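Local coordinates for DNA damage response protein Rtt109, putative (Neosartorya fumigata, PDB 5ZB9) that probably transfers acetyl groups from acetyl-CoA to lysines of histone H3 in the nucleus, at residues A[107-111]-A[112-116]; A[171-174]-A[175-178]; A[248-252]-A[253-257]. One frame throughout, in Å; residues are numbered along the deposited sequence. Where two conformers were deposited one is given.

Contact 1: A[107-111]-A[112-116]; sequences PKVSL and LRLIS
Ser110 and Arg113 meet where a loop turns into helix 111-127, and the pair illustrates how a helix start is capped. Ser110 holds the N-cap position. Its OG, anti to the backbone N (chi1 -171°), turns back over the first turn and accepts a weak, long capping bond from Arg113 N at 3.4 Å. Ser110 OG also lies 2.8 Å from a water that accepts weakly from Leu112 N. The CB atoms of Ser110 and Arg113 sit 3.7 Å apart; the arginine CG is anti to its backbone N, and a bend at chi3 turns the guanidinium back along the helix toward its start. The carbonyls complete the turn: Ser110 O takes Leu114 N at 3.0 Å, and Leu111 O takes Ile115 N at 2.8 Å. Just before the cap, Val109 crosses Leu114 at a slant, the valine CG2 lying 3.9 Å from the leucine CD1, a hydrophobic staple joining the residue before the N-cap to the fourth residue of the helix. One turn on, Ser116 OG bonds back to Leu112 O at 2.8 Å, sharing that oxygen with Ser116 N from the opposite face of its plane. Leu112 and Arg113 belong to the CoA site. Around them, Ser110 and Ser116 rest on Trp168 and Arg113 on Val172, both of helix 162-177, while Leu112 and Ile115 lie on Phe74 of strand 71-82.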
loop_
_atom_site.group_PDB
_atom_site.type_symbol
_atom_site.label_atom_id
_atom_site.label_comp_id
_atom_site.label_asym_id
_atom_site.label_seq_id
_atom_site.Cartn_x
_atom_site.Cartn_y
_atom_site.Cartn_z
ATOM N N PRO A 107 14.694 21.436 -0.145
ATOM C CA PRO A 107 13.489 22.184 0.240
ATOM C C PRO A 107 12.654 21.521 1.339
ATOM O O PRO A 107 12.856 20.346 1.676
ATOM C CB PRO A 107 12.702 22.266 -1.071
ATOM C CG PRO A 107 13.761 22.287 -2.114
ATOM C CD PRO A 107 14.818 21.332 -1.611
ATOM N N LYS A 108 11.709 22.291 1.873
ATOM C CA LYS A 108 11.032 21.961 3.122
ATOM C C LYS A 108 9.871 20.969 2.989
ATOM O O LYS A 108 9.532 20.286 3.962
ATOM C CB LYS A 108 10.530 23.247 3.787
ATOM C CG LYS A 108 11.641 24.208 4.195
ATOM C CD LYS A 108 11.114 25.309 5.105
ATOM C CE LYS A 108 12.248 26.126 5.708
ATOM N NZ LYS A 108 11.751 27.116 6.707
ATOM N N VAL A 109 9.256 20.896 1.807
ATOM C CA VAL A 109 8.218 19.895 1.559
ATOM C C VAL A 109 8.800 18.505 1.805
ATOM O O VAL A 109 9.979 18.272 1.530
ATOM C CB VAL A 109 7.652 19.980 0.120
ATOM C CG1 VAL A 109 6.775 21.223 -0.043
ATOM C CG2 VAL A 109 8.783 19.970 -0.901
ATOM N N SER A 110 7.997 17.594 2.354
ATOM C CA SER A 110 8.500 16.253 2.612
ATOM C C SER A 110 8.763 15.586 1.271
ATOM O O SER A 110 7.831 15.186 0.571
ATOM C CB SER A 110 7.517 15.417 3.461
ATOM O OG SER A 110 8.079 14.167 3.895
ATOM N N LEU A 111 10.038 15.500 0.907
ATOM C CA LEU A 111 10.439 14.758 -0.276
ATOM C C LEU A 111 9.932 13.333 -0.191
ATOM O O LEU A 111 9.505 12.763 -1.191
ATOM C CB LEU A 111 11.958 14.759 -0.438
ATOM C CG LEU A 111 12.547 16.089 -0.887
ATOM C CD1 LEU A 111 14.063 15.987 -0.996
ATOM C CD2 LEU A 111 11.917 16.509 -2.208
ATOM N N LEU A 112 9.972 12.759 1.008
ATOM C CA LEU A 112 9.529 11.387 1.178
ATOM C C LEU A 112 8.034 11.262 0.872
ATOM O O LEU A 112 7.602 10.267 0.282
ATOM C CB LEU A 112 9.845 10.882 2.583
ATOM C CG LEU A 112 11.303 11.032 3.031
ATOM C CD1 LEU A 112 11.578 10.184 4.260
ATOM C CD2 LEU A 112 12.275 10.687 1.908
ATOM N N ARG A 113 7.251 12.276 1.232
ATOM C CA ARG A 113 5.826 12.250 0.915
ATOM C C ARG A 113 5.630 12.333 -0.593
ATOM O O ARG A 113 4.840 11.584 -1.162
ATOM C CB ARG A 113 5.068 13.389 1.610
ATOM C CG ARG A 113 3.572 13.433 1.262
ATOM C CD ARG A 113 2.795 14.511 2.038
ATOM N NE ARG A 113 3.319 15.866 1.839
ATOM C CZ ARG A 113 3.214 16.563 0.709
ATOM N NH1 ARG A 113 2.603 16.042 -0.349
ATOM N NH2 ARG A 113 3.728 17.783 0.631
ATOM N N LEU A 114 6.365 13.235 -1.238
ATOM C CA LEU A 114 6.263 13.420 -2.687
ATOM C C LEU A 114 6.642 12.156 -3.455
ATOM O O LEU A 114 5.964 11.764 -4.412
ATOM C CB LEU A 114 7.140 14.588 -3.131
ATOM C CG LEU A 114 6.592 15.961 -2.741
ATOM C CD1 LEU A 114 7.535 17.057 -3.191
ATOM C CD2 LEU A 114 5.208 16.156 -3.342
ATOM N N ILE A 115 7.721 11.515 -3.018
ATOM C CA ILE A 115 8.178 10.284 -3.637
ATOM C C ILE A 115 7.137 9.170 -3.503
ATOM O O ILE A 115 6.775 8.540 -4.499
ATOM C CB ILE A 115 9.519 9.827 -3.031
ATOM C CG1 ILE A 115 10.620 10.829 -3.378
ATOM C CG2 ILE A 115 9.890 8.439 -3.535
ATOM C CD1 ILE A 115 11.926 10.550 -2.689
ATOM N N SER A 116 6.653 8.940 -2.282
ATOM C CA SER A 116 5.653 7.903 -2.018
ATOM C C SER A 116 4.379 8.095 -2.845
ATOM O O SER A 116 3.822 7.140 -3.369
ATOM C CB SER A 116 5.288 7.885 -0.529
ATOM O OG SER A 116 6.443 7.772 0.280
HETATM O O HOH W 1 10.848 14.542 3.747
#

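Contact 2: A[171-174]-A[175-178]; sequences RVID and PILR
Asp174 and Arg178, one turn apart at the C-terminal end of helix 162-177, form an i to i+4 salt bridge that shows how a buried acid can be satisfied from several directions. Asp174 has its CG anti to the backbone N (chi1 -160°), which carries the carboxylate along the helix side toward the arginine. The arginine reaches back with a chain extended from CG to NE. Arg178 NE stands 2.9 Å from Asp174 OD1 and a weaker 3.3 Å from Asp174 OD2, while the terminal nitrogens have other partners, NH1 with Asp228 and NH2 weakly with Thr224. The two flat groups are nearly perpendicular, their planes 81° apart. OD1 is met on its syn side but 34° out of the carboxylate plane, and the carboxylate lies at the guanidinium edge. The backbone of the same two residues is also linked, Arg178 N donating to Asp174 O at 3.0 Å, although Arg178 is the residue that leaves helical geometry.

Pro175 follows directly. The helix is kinked here: without an N-H the proline cannot bond to Arg171 O, and its CD lies 3.1 Å from that oxygen. Leu177 N donates almost straight to Ile173 O at 2.9 Å. Ile173 and Leu177 pack on Trp235 of strand 235-236. Arg171, a CoA-site residue, touches Arg113 of helix 111-127, and Ile176 packs on Leu120 of the same helix.

The acid is also held by Thr224, bonded to OD2, and Trp235 NE1, bonded to OD1. With these donors and a nearby guanidinium, Asp174 is probably kept ionised despite its burial, and this polar network ties the helix end to Thr224, Asp228 and strand 235-236.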
loop_
_atom_site.group_PDB
_atom_site.type_symbol
_atom_site.label_atom_id
_atom_site.label_comp_id
_atom_site.label_asym_id
_atom_site.label_seq_id
_atom_site.Cartn_x
_atom_site.Cartn_y
_atom_site.Cartn_z
ATOM N N ARG A 171 -1.999 12.072 3.895
ATOM C CA ARG A 171 -1.535 13.168 3.050
ATOM C C ARG A 171 -0.869 12.636 1.784
ATOM O O ARG A 171 -0.858 13.296 0.756
ATOM C CB ARG A 171 -0.575 14.079 3.823
ATOM C CG ARG A 171 -1.253 14.968 4.870
ATOM C CD ARG A 171 -0.269 15.968 5.472
ATOM N NE ARG A 171 0.805 15.297 6.200
ATOM C CZ ARG A 171 0.855 15.176 7.524
ATOM N NH1 ARG A 171 1.866 14.537 8.090
ATOM N NH2 ARG A 171 -0.104 15.702 8.276
ATOM N N VAL A 172 -0.317 11.431 1.859
ATOM C CA VAL A 172 0.246 10.781 0.680
ATOM C C VAL A 172 -0.871 10.401 -0.289
ATOM O O VAL A 172 -0.775 10.598 -1.504
ATOM C CB VAL A 172 1.038 9.510 1.053
ATOM C CG1 VAL A 172 1.338 8.677 -0.183
ATOM C CG2 VAL A 172 2.318 9.866 1.807
ATOM N N ILE A 173 -1.934 9.848 0.280
ATOM C CA ILE A 173 -3.076 9.349 -0.472
ATOM C C ILE A 173 -3.963 10.475 -1.038
ATOM O O ILE A 173 -4.489 10.356 -2.144
ATOM C CB ILE A 173 -3.903 8.395 0.438
ATOM C CG1 ILE A 173 -3.140 7.080 0.602
ATOM C CG2 ILE A 173 -5.315 8.149 -0.096
ATOM C CD1 ILE A 173 -2.729 6.465 -0.707
ATOM N N ASP A 174 -4.101 11.570 -0.291
ATOM C CA ASP A 174 -5.054 12.634 -0.643
ATOM C C ASP A 174 -4.950 13.133 -2.100
ATOM O O ASP A 174 -5.966 13.212 -2.783
ATOM C CB ASP A 174 -4.912 13.816 0.328
ATOM C CG ASP A 174 -6.138 14.720 0.340
ATOM O OD1 ASP A 174 -7.272 14.201 0.334
ATOM O OD2 ASP A 174 -5.976 15.955 0.361
ATOM N N PRO A 175 -3.733 13.457 -2.592
ATOM C CA PRO A 175 -3.679 13.947 -3.978
ATOM C C PRO A 175 -4.002 12.876 -5.017
ATOM O O PRO A 175 -4.491 13.204 -6.101
ATOM C CB PRO A 175 -2.229 14.419 -4.130
ATOM C CG PRO A 175 -1.744 14.626 -2.749
ATOM C CD PRO A 175 -2.417 13.566 -1.939
ATOM N N ILE A 176 -3.728 11.616 -4.704
ATOM C CA ILE A 176 -4.116 10.543 -5.607
ATOM C C ILE A 176 -5.628 10.484 -5.668
ATOM O O ILE A 176 -6.219 10.456 -6.750
ATOM C CB ILE A 176 -3.584 9.182 -5.160
ATOM C CG1 ILE A 176 -2.079 9.250 -4.942
ATOM C CG2 ILE A 176 -3.929 8.120 -6.187
ATOM C CD1 ILE A 176 -1.463 7.916 -4.605
ATOM N N LEU A 177 -6.234 10.474 -4.482
ATOM C CA LEU A 177 -7.680 10.453 -4.315
ATOM C C LEU A 177 -8.347 11.547 -5.144
ATOM O O LEU A 177 -9.335 11.305 -5.826
ATOM C CB LEU A 177 -8.036 10.615 -2.829
ATOM C CG LEU A 177 -9.464 11.018 -2.425
ATOM C CD1 LEU A 177 -10.482 9.935 -2.722
ATOM C CD2 LEU A 177 -9.510 11.402 -0.953
ATOM N N ARG A 178 -7.779 12.746 -5.103
ATOM C CA ARG A 178 -8.451 13.910 -5.654
ATOM C C ARG A 178 -8.178 14.152 -7.138
ATOM O O ARG A 178 -8.574 15.176 -7.681
ATOM C CB ARG A 178 -8.079 15.141 -4.835
ATOM C CG ARG A 178 -8.653 15.057 -3.442
ATOM C CD ARG A 178 -8.425 16.307 -2.653
ATOM N NE ARG A 178 -8.821 16.119 -1.263
ATOM C CZ ARG A 178 -10.066 16.235 -0.826
ATOM N NH1 ARG A 178 -11.039 16.543 -1.673
ATOM N NH2 ARG A 178 -10.337 16.045 0.461
#

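Contact 3: A[248-252]-A[253-257]; sequences PNAPP and RCLVP
Pro251 and Cys254 close a short turn in the loop between helix 241-244 and helix 266-272: Cys254 N donates to Pro251 O at 2.8 Å, and Leu255 N follows by donating to Pro252 O at 2.9 Å. These are i to i+3 bonds, the spacing of two overlapping beta-turns, and the second comes in 57° above the carbonyl plane, away from a lone pair. The Cys254 side chain leans back over the turn, its SG 3.9 Å from Pro251 CD. Leu255, with CG beside the backbone N (chi1 -55°), turns its branches toward the preceding loop: CD2 lies 4.1 Å from Ala250 CB, and CD1 lies 3.6 Å from Ala250 O.

Farther out, Leu241 of helix 241-244 packs against both Leu255 and Pro248, and Val256 sits on Leu297 and Phe300 of helix 297-304. Tyr239 OH bonds to Leu255 O. Arg253 leads away from the turn to a salt bridge with Asp272 at the end of helix 266-272, and Trp291 touches both Pro252 and Arg253.

Pro251 and Pro252 offer carbonyls but no N-H, so their nitrogens cannot donate, while their rings restrict phi of the chain that presents those carbonyls.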
loop_
_atom_site.group_PDB
_atom_site.type_symbol
_atom_site.label_atom_id
_atom_site.label_comp_id
_atom_site.label_asym_id
_atom_site.label_seq_id
_atom_site.Cartn_x
_atom_site.Cartn_y
_atom_site.Cartn_z
ATOM N N PRO A 248 -21.490 -9.927 1.445
ATOM C CA PRO A 248 -21.378 -9.253 2.745
ATOM C C PRO A 248 -21.997 -10.063 3.880
ATOM O O PRO A 248 -21.925 -9.652 5.046
ATOM C CB PRO A 248 -22.153 -7.949 2.533
ATOM C CG PRO A 248 -22.215 -7.779 1.050
ATOM C CD PRO A 248 -22.298 -9.151 0.493
ATOM N N ASN A 249 -22.606 -11.196 3.539
ATOM C CA ASN A 249 -23.244 -12.048 4.535
ATOM C C ASN A 249 -22.425 -13.296 4.829
ATOM O O ASN A 249 -22.785 -14.086 5.701
ATOM C CB ASN A 249 -24.653 -12.438 4.086
ATOM C CG ASN A 249 -25.678 -11.353 4.369
ATOM O OD1 ASN A 249 -25.332 -10.182 4.539
ATOM N ND2 ASN A 249 -26.948 -11.739 4.427
ATOM N N ALA A 250 -21.323 -13.464 4.101
ATOM C CA ALA A 250 -20.376 -14.542 4.371
ATOM C C ALA A 250 -19.781 -14.369 5.777
ATOM O O ALA A 250 -19.907 -13.295 6.372
ATOM C CB ALA A 250 -19.289 -14.557 3.308
ATOM N N PRO A 251 -19.158 -15.425 6.336
ATOM C CA PRO A 251 -18.589 -15.273 7.684
ATOM C C PRO A 251 -17.511 -14.189 7.733
ATOM O O PRO A 251 -16.795 -14.006 6.745
ATOM C CB PRO A 251 -17.986 -16.648 7.974
ATOM C CG PRO A 251 -18.669 -17.572 7.036
ATOM C CD PRO A 251 -18.959 -16.784 5.808
ATOM N N PRO A 252 -17.402 -13.475 8.865
ATOM C CA PRO A 252 -16.477 -12.340 8.982
ATOM C C PRO A 252 -15.052 -12.677 8.534
ATOM O O PRO A 252 -14.389 -11.818 7.963
ATOM C CB PRO A 252 -16.520 -12.010 10.475
ATOM C CG PRO A 252 -17.862 -12.479 10.916
ATOM C CD PRO A 252 -18.160 -13.700 10.108
ATOM N N ARG A 253 -14.606 -13.912 8.752
ATOM C CA ARG A 253 -13.251 -14.312 8.378
ATOM C C ARG A 253 -12.984 -14.200 6.878
ATOM O O ARG A 253 -11.835 -14.268 6.445
ATOM C CB ARG A 253 -12.966 -15.746 8.845
ATOM C CG ARG A 253 -13.752 -16.834 8.119
ATOM C CD ARG A 253 -13.325 -18.215 8.596
ATOM N NE ARG A 253 -11.880 -18.362 8.520
ATOM C CZ ARG A 253 -11.241 -18.830 7.456
ATOM N NH1 ARG A 253 -11.931 -19.218 6.389
ATOM N NH2 ARG A 253 -9.915 -18.913 7.461
ATOM N N CYS A 254 -14.045 -14.035 6.093
ATOM C CA CYS A 254 -13.929 -13.946 4.638
ATOM C C CYS A 254 -13.979 -12.509 4.140
ATOM O O CYS A 254 -13.748 -12.247 2.961
ATOM C CB CYS A 254 -15.052 -14.740 3.958
ATOM S SG CYS A 254 -15.247 -16.449 4.504
ATOM N N LEU A 255 -14.295 -11.584 5.038
ATOM C CA LEU A 255 -14.618 -10.223 4.642
ATOM C C LEU A 255 -13.455 -9.243 4.804
ATOM O O LEU A 255 -13.561 -8.098 4.391
ATOM C CB LEU A 255 -15.824 -9.736 5.443
ATOM C CG LEU A 255 -17.045 -10.657 5.336
ATOM C CD1 LEU A 255 -18.243 -10.077 6.079
ATOM C CD2 LEU A 255 -17.388 -10.940 3.877
ATOM N N VAL A 256 -12.356 -9.701 5.404
ATOM C CA VAL A 256 -11.185 -8.856 5.671
ATOM C C VAL A 256 -9.946 -9.335 4.909
ATOM O O VAL A 256 -9.635 -10.521 4.917
ATOM C CB VAL A 256 -10.864 -8.832 7.172
ATOM C CG1 VAL A 256 -9.711 -7.891 7.458
ATOM C CG2 VAL A 256 -12.093 -8.433 7.965
ATOM N N PRO A 257 -9.227 -8.419 4.244
ATOM C CA PRO A 257 -8.085 -8.894 3.452
ATOM C C PRO A 257 -6.871 -9.245 4.312
ATOM O O PRO A 257 -6.622 -8.593 5.319
ATOM C CB PRO A 257 -7.785 -7.707 2.534
ATOM C CG PRO A 257 -8.247 -6.517 3.309
ATOM C CD PRO A 257 -9.431 -6.964 4.116
#

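Overall arrangement
The three contacts are successive along the chain, but only the first two meet in space. Contacts 1 and 2 have centres 13 Å apart and join helix 111-127 to helix 162-177: Arg113 CG lies 3.8 Å from Val172 CG2, and Ser116 CB lies 4.0 Å from Val172 CG1. Both helices contribute to the CoA site, with Leu112 and Arg113 in contact 1 and Arg171 in contact 2, although no CoA is bound here. Contact 3 stands apart from that site, its centre about 37 Å from that of contact 1 and about 28 Å from that of contact 2; contacts 1 and 3 lie on opposite sides of the chain's centre.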